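Long-range contacts in short afifavidin (Afifella pfennigii, PDB 6HDT), which binds biotin tightly without covalent attachment, and also 2-iminobiotin, as a dimeric bacterial member of the avidin family whose wider biological role is still obscure: residues 52-57 and 79-84; 27-32 and 45-50; 72-77 and 87-92. All blocks are in the same frame, centred on the assembly; numbering follows the deposited sequence. Where two conformers were deposited one is given.

Interaction 1 (52-57 and 79-84). With BTN (biotin), chain E.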
loop_
_atom_site.group_PDB
_atom_site.type_symbol
_atom_site.label_atom_id
_atom_site.label_comp_id
_atom_site.label_asym_id
_atom_site.label_seq_id
_atom_site.Cartn_x
_atom_site.Cartn_y
_atom_site.Cartn_z
ATOM N N PHE A 52 -6.482 -6.196 -18.475
ATOM C CA PHE A 52 -6.707 -5.080 -17.600
ATOM C C PHE A 52 -6.772 -3.811 -18.454
ATOM O O PHE A 52 -6.221 -3.744 -19.583
ATOM C CB PHE A 52 -5.545 -4.947 -16.609
ATOM C CG PHE A 52 -5.420 -6.102 -15.655
ATOM C CD1 PHE A 52 -6.146 -6.137 -14.473
ATOM C CD2 PHE A 52 -4.576 -7.158 -15.944
ATOM C CE1 PHE A 52 -6.022 -7.205 -13.600
ATOM C CE2 PHE A 52 -4.441 -8.236 -15.074
ATOM C CZ PHE A 52 -5.153 -8.259 -13.903
ATOM N N GLY A 53 -7.439 -2.798 -17.907
ATOM C CA GLY A 53 -7.449 -1.474 -18.502
ATOM C C GLY A 53 -6.290 -0.609 -18.052
ATOM O O GLY A 53 -5.332 -1.108 -17.412
ATOM N N CYS A 54 -6.369 0.684 -18.389
ATOM C CA CYS A 54 -5.347 1.690 -17.968
ATOM C C CYS A 54 -3.925 1.261 -18.327
ATOM O O CYS A 54 -2.993 1.310 -17.510
ATOM C CB CYS A 54 -5.484 1.995 -16.472
ATOM S SG CYS A 54 -7.041 2.844 -16.141
ATOM N N GLN A 55 -3.790 0.842 -19.575
ATOM C CA GLN A 55 -2.514 0.367 -20.103
ATOM C C GLN A 55 -1.671 1.484 -20.715
ATOM O O GLN A 55 -2.184 2.415 -21.338
ATOM C CB GLN A 55 -2.740 -0.698 -21.170
ATOM C CG GLN A 55 -3.099 -2.055 -20.622
ATOM C CD GLN A 55 -4.116 -2.740 -21.484
ATOM O OE1 GLN A 55 -4.917 -2.094 -22.159
ATOM N NE2 GLN A 55 -4.104 -4.055 -21.460
ATOM N N GLY A 56 -0.364 1.373 -20.523
ATOM C CA GLY A 56 0.590 2.156 -21.274
ATOM C C GLY A 56 0.890 3.599 -20.897
ATOM O O GLY A 56 1.610 4.258 -21.639
ATOM N N THR A 57 0.365 4.098 -19.779
ATOM C CA THR A 57 0.712 5.448 -19.307
ATOM C C THR A 57 1.034 5.427 -17.822
ATOM O O THR A 57 0.534 4.570 -17.100
ATOM C CB THR A 57 -0.442 6.454 -19.561
ATOM O OG1 THR A 57 -1.556 6.139 -18.726
ATOM C CG2 THR A 57 -0.875 6.407 -21.011
ATOM N N ALA A 79 -4.543 11.680 -16.206
ATOM C CA ALA A 79 -5.162 12.566 -17.213
ATOM C C ALA A 79 -5.714 11.834 -18.471
ATOM O O ALA A 79 -6.577 12.357 -19.196
ATOM C CB ALA A 79 -4.170 13.641 -17.617
ATOM N N THR A 80 -5.237 10.616 -18.688
ATOM C CA THR A 80 -5.479 9.819 -19.879
ATOM C C THR A 80 -6.665 8.863 -19.712
ATOM O O THR A 80 -7.558 8.830 -20.565
ATOM C CB THR A 80 -4.203 9.006 -20.209
ATOM O OG1 THR A 80 -3.176 9.933 -20.572
ATOM C CG2 THR A 80 -4.428 8.066 -21.356
ATOM N N ALA A 81 -6.666 8.102 -18.624
ATOM C CA ALA A 81 -7.686 7.080 -18.376
ATOM C C ALA A 81 -7.911 6.753 -16.910
ATOM O O ALA A 81 -7.018 6.819 -16.080
ATOM C CB ALA A 81 -7.348 5.799 -19.122
ATOM N N ASN A 82 -9.120 6.294 -16.655
ATOM C CA ASN A 82 -9.579 5.915 -15.340
ATOM C C ASN A 82 -10.161 4.518 -15.429
ATOM O O ASN A 82 -10.965 4.202 -16.333
ATOM C CB ASN A 82 -10.648 6.894 -14.852
ATOM C CG ASN A 82 -11.104 6.621 -13.415
ATOM O OD1 ASN A 82 -10.691 7.291 -12.474
ATOM N ND2 ASN A 82 -11.983 5.662 -13.256
ATOM N N CYS A 83 -9.781 3.691 -14.466
ATOM C CA CYS A 83 -10.325 2.339 -14.346
ATOM C C CYS A 83 -11.139 2.092 -13.048
ATOM O O CYS A 83 -11.584 0.973 -12.802
ATOM C CB CYS A 83 -9.178 1.334 -14.505
ATOM S SG CYS A 83 -8.540 1.346 -16.187
ATOM N N ASN A 84 -11.297 3.120 -12.209
ATOM C CA ASN A 84 -12.141 3.043 -11.004
ATOM C C ASN A 84 -11.740 1.881 -10.097
ATOM O O ASN A 84 -12.516 0.984 -9.790
ATOM C CB ASN A 84 -13.616 2.961 -11.397
ATOM C CG ASN A 84 -14.529 3.144 -10.216
ATOM O OD1 ASN A 84 -14.177 3.817 -9.260
ATOM N ND2 ASN A 84 -15.722 2.548 -10.281
HETATM C C11 BTN E . -7.639 -1.932 -13.851
HETATM O O11 BTN E . -8.569 -1.825 -13.029
HETATM O O12 BTN E . -7.682 -2.753 -14.797
HETATM C C10 BTN E . -6.430 -1.034 -13.654
HETATM C C9 BTN E . -5.123 -1.692 -14.091
HETATM C C8 BTN E . -4.699 -2.828 -13.155
HETATM C C7 BTN E . -3.449 -3.574 -13.615
HETATM C C2 BTN E . -3.109 -4.668 -12.608
HETATM S S1 BTN E . -2.380 -4.099 -11.082
HETATM C C6 BTN E . -1.858 -5.736 -10.657
HETATM C C5 BTN E . -1.420 -6.368 -11.965
HETATM N N1 BTN E . -0.030 -6.143 -12.249
HETATM C C3 BTN E . 0.228 -5.391 -13.318
HETATM O O3 BTN E . 1.370 -5.120 -13.728
HETATM N N2 BTN E . -0.960 -5.007 -13.852
HETATM C C4 BTN E . -2.066 -5.643 -13.153
#

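Interaction 2 (27-32 and 45-50). With BTN (biotin), chain E.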
loop_
_atom_site.group_PDB
_atom_site.type_symbol
_atom_site.label_atom_id
_atom_site.label_comp_id
_atom_site.label_asym_id
_atom_site.label_seq_id
_atom_site.Cartn_x
_atom_site.Cartn_y
_atom_site.Cartn_z
ATOM N N ASP A 27 4.777 -9.639 -16.675
ATOM C CA ASP A 27 3.915 -9.251 -17.761
ATOM C C ASP A 27 4.393 -8.011 -18.495
ATOM O O ASP A 27 3.679 -7.501 -19.344
ATOM C CB ASP A 27 2.497 -9.022 -17.250
ATOM C CG ASP A 27 1.838 -10.312 -16.801
ATOM O OD1 ASP A 27 1.843 -11.281 -17.593
ATOM O OD2 ASP A 27 1.333 -10.357 -15.663
ATOM N N GLY A 28 5.592 -7.530 -18.173
ATOM C CA GLY A 28 6.161 -6.346 -18.827
ATOM C C GLY A 28 5.672 -4.992 -18.328
ATOM O O GLY A 28 5.992 -3.959 -18.933
ATOM N N SER A 29 4.900 -4.977 -17.241
ATOM C CA SER A 29 4.593 -3.700 -16.581
ATOM C C SER A 29 5.916 -3.181 -16.008
ATOM O O SER A 29 6.827 -3.967 -15.670
ATOM C CB SER A 29 3.492 -3.816 -15.526
ATOM O OG SER A 29 2.296 -4.294 -16.138
ATOM N N THR A 30 6.044 -1.863 -16.007
ATOM C CA THR A 30 7.241 -1.220 -15.499
ATOM C C THR A 30 6.878 -0.252 -14.385
ATOM O O THR A 30 5.739 0.325 -14.301
ATOM C CB THR A 30 8.020 -0.469 -16.607
ATOM O OG1 THR A 30 7.154 0.421 -17.310
ATOM C CG2 THR A 30 8.624 -1.455 -17.610
ATOM N N MET A 31 7.852 -0.039 -13.525
ATOM C CA MET A 31 7.714 1.003 -12.547
ATOM C C MET A 31 9.063 1.558 -12.203
ATOM O O MET A 31 10.089 0.867 -12.329
ATOM C CB MET A 31 6.989 0.470 -11.313
ATOM C CG MET A 31 7.766 -0.559 -10.519
ATOM S SD MET A 31 6.978 -1.008 -8.958
ATOM C CE MET A 31 8.235 -2.179 -8.439
ATOM N N THR A 32 9.041 2.784 -11.714
ATOM C CA THR A 32 10.211 3.367 -11.112
ATOM C C THR A 32 9.911 3.668 -9.647
ATOM O O THR A 32 8.849 4.180 -9.302
ATOM C CB THR A 32 10.688 4.625 -11.878
ATOM O OG1 THR A 32 11.091 4.275 -13.205
ATOM C CG2 THR A 32 11.838 5.303 -11.156
ATOM N N TYR A 45 3.933 3.882 -12.120
ATOM C CA TYR A 45 3.672 2.538 -12.577
ATOM C C TYR A 45 3.063 2.546 -13.944
ATOM O O TYR A 45 2.109 3.280 -14.198
ATOM C CB TYR A 45 2.731 1.826 -11.613
ATOM C CG TYR A 45 2.778 0.320 -11.694
ATOM C CD1 TYR A 45 2.004 -0.375 -12.611
ATOM C CD2 TYR A 45 3.593 -0.411 -10.830
ATOM C CE1 TYR A 45 2.043 -1.775 -12.681
ATOM C CE2 TYR A 45 3.640 -1.793 -10.891
ATOM C CZ TYR A 45 2.849 -2.478 -11.811
ATOM O OH TYR A 45 2.882 -3.842 -11.916
ATOM N N VAL A 46 3.591 1.703 -14.820
ATOM C CA VAL A 46 3.034 1.578 -16.161
ATOM C C VAL A 46 2.553 0.169 -16.359
ATOM O O VAL A 46 3.343 -0.778 -16.428
ATOM C CB VAL A 46 3.992 2.002 -17.277
ATOM C CG1 VAL A 46 3.324 1.814 -18.647
ATOM C CG2 VAL A 46 4.400 3.455 -17.089
ATOM N N ASN A 47 1.234 0.039 -16.437
ATOM C CA ASN A 47 0.598 -1.254 -16.614
ATOM C C ASN A 47 0.648 -1.691 -18.077
ATOM O O ASN A 47 0.229 -0.948 -18.967
ATOM C CB ASN A 47 -0.835 -1.218 -16.076
ATOM C CG ASN A 47 -1.633 -2.434 -16.457
ATOM O OD1 ASN A 47 -1.139 -3.549 -16.382
ATOM N ND2 ASN A 47 -2.896 -2.227 -16.863
ATOM N N ASN A 48 1.202 -2.878 -18.308
ATOM C CA ASN A 48 1.238 -3.405 -19.652
ATOM C C ASN A 48 0.591 -4.838 -19.680
ATOM O O ASN A 48 0.597 -5.515 -20.702
ATOM C CB ASN A 48 2.692 -3.243 -20.215
ATOM C CG ASN A 48 3.219 -1.759 -20.167
ATOM O OD1 ASN A 48 2.529 -0.812 -20.569
ATOM N ND2 ASN A 48 4.459 -1.569 -19.683
ATOM N N ALA A 49 -0.033 -5.245 -18.562
ATOM C CA ALA A 49 -0.625 -6.570 -18.459
ATOM C C ALA A 49 -1.920 -6.710 -19.263
ATOM O O ALA A 49 -2.811 -5.853 -19.187
ATOM C CB ALA A 49 -0.884 -6.939 -17.019
ATOM N N PRO A 50 -2.028 -7.798 -20.036
ATOM C CA PRO A 50 -3.258 -8.022 -20.812
ATOM C C PRO A 50 -4.486 -8.314 -19.931
ATOM O O PRO A 50 -4.347 -8.854 -18.843
ATOM C CB PRO A 50 -2.917 -9.219 -21.714
ATOM C CG PRO A 50 -1.571 -9.734 -21.261
ATOM C CD PRO A 50 -1.044 -8.897 -20.150
HETATM C C11 BTN E . -7.639 -1.932 -13.851
HETATM O O11 BTN E . -8.569 -1.825 -13.029
HETATM O O12 BTN E . -7.682 -2.753 -14.797
HETATM C C10 BTN E . -6.430 -1.034 -13.654
HETATM C C9 BTN E . -5.123 -1.692 -14.091
HETATM C C8 BTN E . -4.699 -2.828 -13.155
HETATM C C7 BTN E . -3.449 -3.574 -13.615
HETATM C C2 BTN E . -3.109 -4.668 -12.608
HETATM S S1 BTN E . -2.380 -4.099 -11.082
HETATM C C6 BTN E . -1.858 -5.736 -10.657
HETATM C C5 BTN E . -1.420 -6.368 -11.965
HETATM N N1 BTN E . -0.030 -6.143 -12.249
HETATM C C3 BTN E . 0.228 -5.391 -13.318
HETATM O O3 BTN E . 1.370 -5.120 -13.728
HETATM N N2 BTN E . -0.960 -5.007 -13.852
HETATM C C4 BTN E . -2.066 -5.643 -13.153
#

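Interaction 3 (72-77 and 87-92). With BTN (biotin), chain E.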
loop_
_atom_site.group_PDB
_atom_site.type_symbol
_atom_site.label_atom_id
_atom_site.label_comp_id
_atom_site.label_asym_id
_atom_site.label_seq_id
_atom_site.Cartn_x
_atom_site.Cartn_y
_atom_site.Cartn_z
ATOM N N PHE A 72 3.261 -0.708 -1.669
ATOM C CA PHE A 72 2.909 0.486 -2.412
ATOM C C PHE A 72 1.579 0.346 -3.110
ATOM O O PHE A 72 1.120 -0.747 -3.422
ATOM C CB PHE A 72 3.983 0.899 -3.419
ATOM C CG PHE A 72 4.380 -0.187 -4.386
ATOM C CD1 PHE A 72 5.425 -1.055 -4.101
ATOM C CD2 PHE A 72 3.754 -0.302 -5.607
ATOM C CE1 PHE A 72 5.785 -2.039 -4.997
ATOM C CE2 PHE A 72 4.098 -1.290 -6.508
ATOM C CZ PHE A 72 5.144 -2.164 -6.207
ATOM N N THR A 73 0.960 1.502 -3.317
ATOM C CA THR A 73 -0.384 1.565 -3.887
ATOM C C THR A 73 -0.420 2.424 -5.137
ATOM O O THR A 73 0.290 3.413 -5.208
ATOM C CB THR A 73 -1.358 2.120 -2.851
ATOM O OG1 THR A 73 -1.383 1.240 -1.738
ATOM C CG2 THR A 73 -2.772 2.264 -3.400
ATOM N N VAL A 74 -1.253 2.038 -6.106
ATOM C CA VAL A 74 -1.533 2.826 -7.307
ATOM C C VAL A 74 -3.068 2.943 -7.445
ATOM O O VAL A 74 -3.797 1.943 -7.482
ATOM C CB VAL A 74 -0.982 2.167 -8.578
ATOM C CG1 VAL A 74 -1.510 2.868 -9.830
ATOM C CG2 VAL A 74 0.528 2.130 -8.563
ATOM N N ALA A 75 -3.529 4.175 -7.508
ATOM C CA ALA A 75 -4.925 4.451 -7.828
ATOM C C ALA A 75 -5.049 4.679 -9.349
ATOM O O ALA A 75 -4.329 5.524 -9.909
ATOM C CB ALA A 75 -5.356 5.679 -7.067
ATOM N N TRP A 76 -5.941 3.944 -10.024
ATOM C CA TRP A 76 -5.945 3.934 -11.493
ATOM C C TRP A 76 -6.740 5.108 -12.064
ATOM O O TRP A 76 -7.766 4.917 -12.703
ATOM C CB TRP A 76 -6.405 2.571 -12.023
ATOM C CG TRP A 76 -5.461 1.492 -11.564
ATOM C CD1 TRP A 76 -5.652 0.613 -10.561
ATOM C CD2 TRP A 76 -4.143 1.246 -12.076
ATOM N NE1 TRP A 76 -4.503 -0.201 -10.388
ATOM C CE2 TRP A 76 -3.592 0.162 -11.337
ATOM C CE3 TRP A 76 -3.403 1.785 -13.136
ATOM C CZ2 TRP A 76 -2.321 -0.333 -11.592
ATOM C CZ3 TRP A 76 -2.131 1.295 -13.365
ATOM C CH2 TRP A 76 -1.628 0.230 -12.621
ATOM N N ASP A 77 -6.227 6.322 -11.828
ATOM C CA ASP A 77 -6.715 7.521 -12.471
ATOM C C ASP A 77 -5.532 8.434 -12.801
ATOM O O ASP A 77 -4.619 8.611 -11.998
ATOM C CB ASP A 77 -7.714 8.237 -11.583
ATOM C CG ASP A 77 -8.258 9.493 -12.233
ATOM O OD1 ASP A 77 -9.027 9.374 -13.223
ATOM O OD2 ASP A 77 -7.902 10.597 -11.764
ATOM N N THR A 87 -4.850 -0.664 -6.720
ATOM C CA THR A 87 -4.026 -1.865 -6.373
ATOM C C THR A 87 -2.988 -1.530 -5.302
ATOM O O THR A 87 -2.428 -0.443 -5.274
ATOM C CB THR A 87 -3.282 -2.384 -7.630
ATOM O OG1 THR A 87 -4.197 -2.612 -8.701
ATOM C CG2 THR A 87 -2.482 -3.648 -7.393
ATOM N N SER A 88 -2.719 -2.490 -4.411
ATOM C CA SER A 88 -1.543 -2.410 -3.547
ATOM C C SER A 88 -0.716 -3.656 -3.723
ATOM O O SER A 88 -1.233 -4.738 -3.779
ATOM C CB SER A 88 -1.905 -2.241 -2.080
ATOM O OG SER A 88 -2.832 -1.124 -1.872
ATOM N N TRP A 89 0.601 -3.473 -3.709
ATOM C CA TRP A 89 1.519 -4.578 -3.771
ATOM C C TRP A 89 2.261 -4.615 -2.457
ATOM O O TRP A 89 2.537 -3.568 -1.881
ATOM C CB TRP A 89 2.559 -4.335 -4.861
ATOM C CG TRP A 89 2.137 -4.449 -6.273
ATOM C CD1 TRP A 89 2.387 -5.480 -7.123
ATOM C CD2 TRP A 89 1.446 -3.461 -7.029
ATOM N NE1 TRP A 89 1.876 -5.209 -8.358
ATOM C CE2 TRP A 89 1.292 -3.970 -8.332
ATOM C CE3 TRP A 89 0.949 -2.185 -6.734
ATOM C CZ2 TRP A 89 0.680 -3.247 -9.344
ATOM C CZ3 TRP A 89 0.312 -1.471 -7.753
ATOM C CH2 TRP A 89 0.179 -1.999 -9.023
ATOM N N THR A 90 2.676 -5.806 -2.019
ATOM C CA THR A 90 3.502 -5.916 -0.820
ATOM C C THR A 90 4.472 -7.055 -1.019
ATOM O O THR A 90 4.116 -8.066 -1.575
ATOM C CB THR A 90 2.663 -6.152 0.453
ATOM O OG1 THR A 90 1.451 -5.365 0.400
ATOM C CG2 THR A 90 3.471 -5.815 1.727
ATOM N N GLY A 91 5.710 -6.868 -0.604
ATOM C CA GLY A 91 6.701 -7.894 -0.917
ATOM C C GLY A 91 8.058 -7.584 -0.360
ATOM O O GLY A 91 8.234 -6.745 0.495
ATOM N N PHE A 92 9.019 -8.348 -0.877
ATOM C CA PHE A 92 10.383 -8.350 -0.390
ATOM C C PHE A 92 11.391 -8.498 -1.528
ATOM O O PHE A 92 11.142 -9.189 -2.542
ATOM C CB PHE A 92 10.594 -9.455 0.624
ATOM C CG PHE A 92 10.356 -10.837 0.105
ATOM C CD1 PHE A 92 9.080 -11.406 0.169
ATOM C CD2 PHE A 92 11.405 -11.605 -0.412
ATOM C CE1 PHE A 92 8.860 -12.686 -0.299
ATOM C CE2 PHE A 92 11.179 -12.904 -0.875
ATOM C CZ PHE A 92 9.914 -13.443 -0.815
HETATM C C11 BTN E . -7.639 -1.932 -13.851
HETATM O O11 BTN E . -8.569 -1.825 -13.029
HETATM O O12 BTN E . -7.682 -2.753 -14.797
HETATM C C10 BTN E . -6.430 -1.034 -13.654
HETATM C C9 BTN E . -5.123 -1.692 -14.091
HETATM C C8 BTN E . -4.699 -2.828 -13.155
HETATM C C7 BTN E . -3.449 -3.574 -13.615
HETATM C C2 BTN E . -3.109 -4.668 -12.608
HETATM S S1 BTN E . -2.380 -4.099 -11.082
HETATM C C6 BTN E . -1.858 -5.736 -10.657
HETATM C C5 BTN E . -1.420 -6.368 -11.965
HETATM N N1 BTN E . -0.030 -6.143 -12.249
HETATM C C3 BTN E . 0.228 -5.391 -13.318
HETATM O O3 BTN E . 1.370 -5.120 -13.728
HETATM N N2 BTN E . -0.960 -5.007 -13.852
HETATM C C4 BTN E . -2.066 -5.643 -13.153
#

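Interaction 1 (52-57 and 79-84)
Cys-54 and Cys-83 are joined by a disulfide, SG to SG 2.1 Å with a torsion of 116° about the S-S bond, which ties the loop 52-57 to the start of strand 82-96. Each sulfur lies anti to its own carbonyl carbon, and the bridge packs against the backbone of the loop: Cys-83 SG stands 3.5 Å from Gly-53 C, while Cys-54 SG lies 4.2 Å from Ala-81 CB. Farther along, Thr-57 and Thr-80 meet tip to tip through their methyls, CG2 to CG2 3.9 Å. The linked loop lies beside the valerate tail of biotin. Gly-53 N donates to carboxylate oxygen O12 of biotin (3.1 Å, a bent 140° at the hydrogen), and Cys-83 CB touches the other oxygen, O11, at 3.5 Å. Phe-52 lays one ring face over the ligand, with biotin C4 3.9 Å above the plane and over its centre, and O12 at the ring edge. In the next shell, Asn-78 steadies the threonine end, its ND2 bonded to Thr-57 OG1 and its OD1 taking the backbone N-H groups of Thr-80 and Ala-81. The disulfide packs on Trp-76 of strand 69-77, and the whole contact sits at the surface where the loop between strands 40-46 and 58-66 crosses the mouth of the barrel.

Interaction 2 (27-32 and 45-50)
Ser-29 and Asn-48 meet through the serine hydroxyl, which receives Asn-48 N at 2.8 Å in an almost straight bond (178°) and gives its own proton to the ureido oxygen O3 of biotin at 2.7 Å. With OG anti to the carbonyl carbon (chi1 -59°), the hydroxyl stands between loop backbone and ligand. Tyr-45 OH donates to the same O3, also at 2.7 Å, and O3 lies in plane at the edge of the tyrosine ring. Asn-47 OD1 accepts from biotin N2 (2.9 Å) and from Ala-49 N, the latter closing an Asx turn, while Asn-47 ND2 bonds weakly to Gly-53 O. Tyr-45 sits on, and the others flank, the strand ends of a beta hairpin of the avidin barrel, 30-35 with 40-46, where Thr-30 and Val-46 form an antiparallel hydrogen-bonded pair and Met-31 and Tyr-45 a non-hydrogen-bonded one. Thr-30 and Val-46 lie side by side on one face of the sheet, OG1 of the threonine against CB of the valine at 3.5 Å. On the other face, Met-31 CB lies 3.5 Å from Tyr-45 CD2; with CG between backbone N and carbonyl carbon (chi1 67°) and the chain extended beyond, SD reaches the ring edge, a Met-aromatic contact. In the conformer given, Asn-48 ND2 donates to Gly-28 O (2.9 Å).

Interaction 3 (72-77 and 87-92)
Trp-89 is sandwiched by side chains: Phe-72 CE2 lies over one indole face, offset toward the rim, and Thr-87 CG2 over the opposite one, with Phe-72 O and Val-74 CB at its edge. The Phe-72 and Trp-89 rings are nearly parallel, 20° apart, but slid so far that they barely overlap; instead Trp-89 CB sits over the phenyl face in a CH-pi contact, 3.9 Å from the ring centroid. Trp-76 is covered by biotin C9 on one face and by Val-74 CG1 on the other, each over the ring centre. Both tryptophans line the biotin pocket inside the avidin beta barrel, on the antiparallel hairpin of strands 69-77 and 82-96. Phe-72 and Trp-89, like Val-74 and Thr-87, are hydrogen-bonded pairs whose side chains face the barrel interior; the backbone bonds include Trp-89 N to Phe-72 O at 2.8 Å. Between them Thr-73 OG1 and Ser-88 OG approach to 2.8 Å on the opposite side of the sheet, where the second subunit packs. Trp-89 NE1 is held by Asp-123, which also bonds biotin. The chain bends at Trp-76, the centre of an inverse gamma turn, and CG, anti to the carbonyl carbon (chi1 -61°), carries the indole back toward strand 82-96: NE1 donates to Thr-87 OG1 at 3.0 Å and 166°, the acceptor lying at the ring edge, and that same OG1 is 3.3 Å from biotin S1.

Overall arrangement
The three contacts surround one biotin: interaction 2 grips its ureido head, interaction 3 flanks the thiophane sulfur and the tail, and interaction 1 holds the carboxylate end at the mouth. Interactions 1 and 2 have centres about 12 Å apart and join through a probable hydrogen bond from Gly-56 N to Asn-47 O, 2.9 Å. Interactions 1 and 3, about 15 Å apart between centres, share strand 82-96, and Cys-83 N lies 2.9 Å from Trp-76 O. Interactions 2 and 3 meet inside the barrel, where Tyr-45 CZ comes to 3.4 Å from Trp-89 CZ2 and Met-31 SD to 3.5 Å from Phe-72 CZ.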